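Local coordinates for zona pellucida sperm-binding protein 1 (Gallus gallus, PDB 6GF6) that helps build the avian egg coat, its first ZP-N domain forming a homodimer that cross-links egg coat filaments, at residues Val74-Asp78 with Gly79-Leu83. The protein carries 2 engineered substitutions. Sequence-based numbering, arbitrary orientation.
Sequences VLVKD and GRYVL
V82 and V74 carry much of a tight beta hairpin in the Ig-like ZP-N1 domain of ZP1, a worked example of how a two-residue turn reverses a chain. V82 and L75 form an antiparallel hydrogen-bonded pair: L75 N reaches V82 O in the carbonyl plane at 2.8 Å, almost straight at 174°, whereas V82 N returns to L75 O at 2.7 Å, tilted somewhat out of the plane of the L75 carbonyl. On the L75 side, CG2 of V82 lies 4.0 Å from CB of K77, touching the start of the lysine chain, whose amine then turns off from the hairpin. V74 divides its methyls between two neighbours. With chi1 near -179°, CG1 stands anti to the backbone N and meets CB of Y81 at 3.9 Å, while CG2 touches CD1 of L83; Y81 also stacks its ring on Y69, and L83 packs on F65 and A67 of strand 63-68, joining the hairpin to the other sheet. At the turn, D78 and G79 both adopt positive phi, the combination of a type I' turn. K77 N closes it on R80 O at 2.9 Å, and the weak return bond runs from R80 N to K77 O, 3.0 Å long and bent to 124° at the hydrogen.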
loop_
_atom_site.group_PDB
_atom_site.type_symbol
_atom_site.label_atom_id
_atom_site.label_comp_id
_atom_site.label_asym_id
_atom_site.label_seq_id
_atom_site.Cartn_x
_atom_site.Cartn_y
_atom_site.Cartn_z
ATOM N N VAL B 74 14.734 4.314 5.269
ATOM C CA VAL B 74 14.764 5.502 4.425
ATOM C C VAL B 74 15.619 6.534 5.145
ATOM O O VAL B 74 15.348 6.880 6.301
ATOM C CB VAL B 74 13.352 6.040 4.156
ATOM C CG1 VAL B 74 13.420 7.260 3.271
ATOM C CG2 VAL B 74 12.497 4.981 3.515
ATOM N N LEU B 75 16.670 6.998 4.480
ATOM C CA LEU B 75 17.614 7.939 5.055
ATOM C C LEU B 75 17.421 9.308 4.422
ATOM O O LEU B 75 16.888 9.433 3.318
ATOM C CB LEU B 75 19.062 7.471 4.851
ATOM C CG LEU B 75 19.436 6.077 5.377
ATOM C CD1 LEU B 75 20.808 5.660 4.862
ATOM C CD2 LEU B 75 19.408 6.024 6.902
ATOM N N VAL B 76 17.829 10.337 5.154
ATOM C CA VAL B 76 17.875 11.698 4.641
ATOM C C VAL B 76 19.329 12.025 4.321
ATOM O O VAL B 76 20.185 12.031 5.216
ATOM C CB VAL B 76 17.282 12.695 5.647
ATOM C CG1 VAL B 76 17.359 14.121 5.094
ATOM C CG2 VAL B 76 15.847 12.290 6.003
ATOM N N LYS B 77 19.609 12.289 3.046
ATOM C CA LYS B 77 20.946 12.632 2.582
ATOM C C LYS B 77 20.833 13.773 1.585
ATOM O O LYS B 77 20.083 13.675 0.608
ATOM C CB LYS B 77 21.654 11.436 1.931
ATOM C CG LYS B 77 21.891 10.255 2.864
ATOM C CD LYS B 77 22.480 9.059 2.118
ATOM C CE LYS B 77 23.894 9.340 1.626
ATOM N NZ LYS B 77 24.560 8.122 1.081
ATOM N N ASP B 78 21.573 14.851 1.835
ATOM C CA ASP B 78 21.566 16.017 0.955
ATOM C C ASP B 78 20.147 16.547 0.769
ATOM O O ASP B 78 19.735 16.894 -0.338
ATOM C CB ASP B 78 22.201 15.689 -0.397
ATOM C CG ASP B 78 23.671 15.346 -0.280
ATOM O OD1 ASP B 78 24.262 15.620 0.785
ATOM O OD2 ASP B 78 24.239 14.811 -1.257
ATOM N N GLY B 79 19.388 16.595 1.859
ATOM C CA GLY B 79 18.020 17.085 1.784
ATOM C C GLY B 79 17.127 16.262 0.882
ATOM O O GLY B 79 16.268 16.819 0.188
ATOM N N ARG B 80 17.327 14.946 0.855
ATOM C CA ARG B 80 16.530 14.067 0.013
ATOM C C ARG B 80 16.352 12.727 0.715
ATOM O O ARG B 80 17.189 12.319 1.521
ATOM C CB ARG B 80 17.173 13.876 -1.368
ATOM C CG ARG B 80 17.243 15.154 -2.195
ATOM C CD ARG B 80 17.788 14.896 -3.589
ATOM N NE ARG B 80 19.168 14.418 -3.564
ATOM C CZ ARG B 80 19.853 14.049 -4.644
ATOM N NH1 ARG B 80 21.105 13.625 -4.526
ATOM N NH2 ARG B 80 19.288 14.099 -5.844
ATOM N N TYR B 81 15.227 12.071 0.434
ATOM C CA TYR B 81 14.992 10.715 0.919
ATOM C C TYR B 81 15.758 9.722 0.062
ATOM O O TYR B 81 15.750 9.818 -1.169
ATOM C CB TYR B 81 13.509 10.361 0.876
ATOM C CG TYR B 81 12.618 11.218 1.735
ATOM C CD1 TYR B 81 12.655 11.120 3.117
ATOM C CD2 TYR B 81 11.727 12.120 1.165
ATOM C CE1 TYR B 81 11.834 11.898 3.906
ATOM C CE2 TYR B 81 10.908 12.896 1.947
ATOM C CZ TYR B 81 10.967 12.780 3.315
ATOM O OH TYR B 81 10.154 13.552 4.102
ATOM N N VAL B 82 16.425 8.770 0.711
ATOM C CA VAL B 82 17.215 7.760 0.019
ATOM C C VAL B 82 16.858 6.386 0.573
ATOM O O VAL B 82 16.914 6.163 1.789
ATOM C CB VAL B 82 18.724 8.028 0.154
ATOM C CG1 VAL B 82 19.522 6.967 -0.601
ATOM C CG2 VAL B 82 19.050 9.420 -0.372
ATOM N N LEU B 83 16.520 5.462 -0.322
ATOM C CA LEU B 83 16.243 4.077 0.036
ATOM C C LEU B 83 16.945 3.189 -0.972
ATOM O O LEU B 83 16.722 3.322 -2.180
ATOM C CB LEU B 83 14.741 3.788 0.042
ATOM C CG LEU B 83 14.344 2.365 0.445
ATOM C CD1 LEU B 83 14.705 2.082 1.890
ATOM C CD2 LEU B 83 12.870 2.143 0.231
#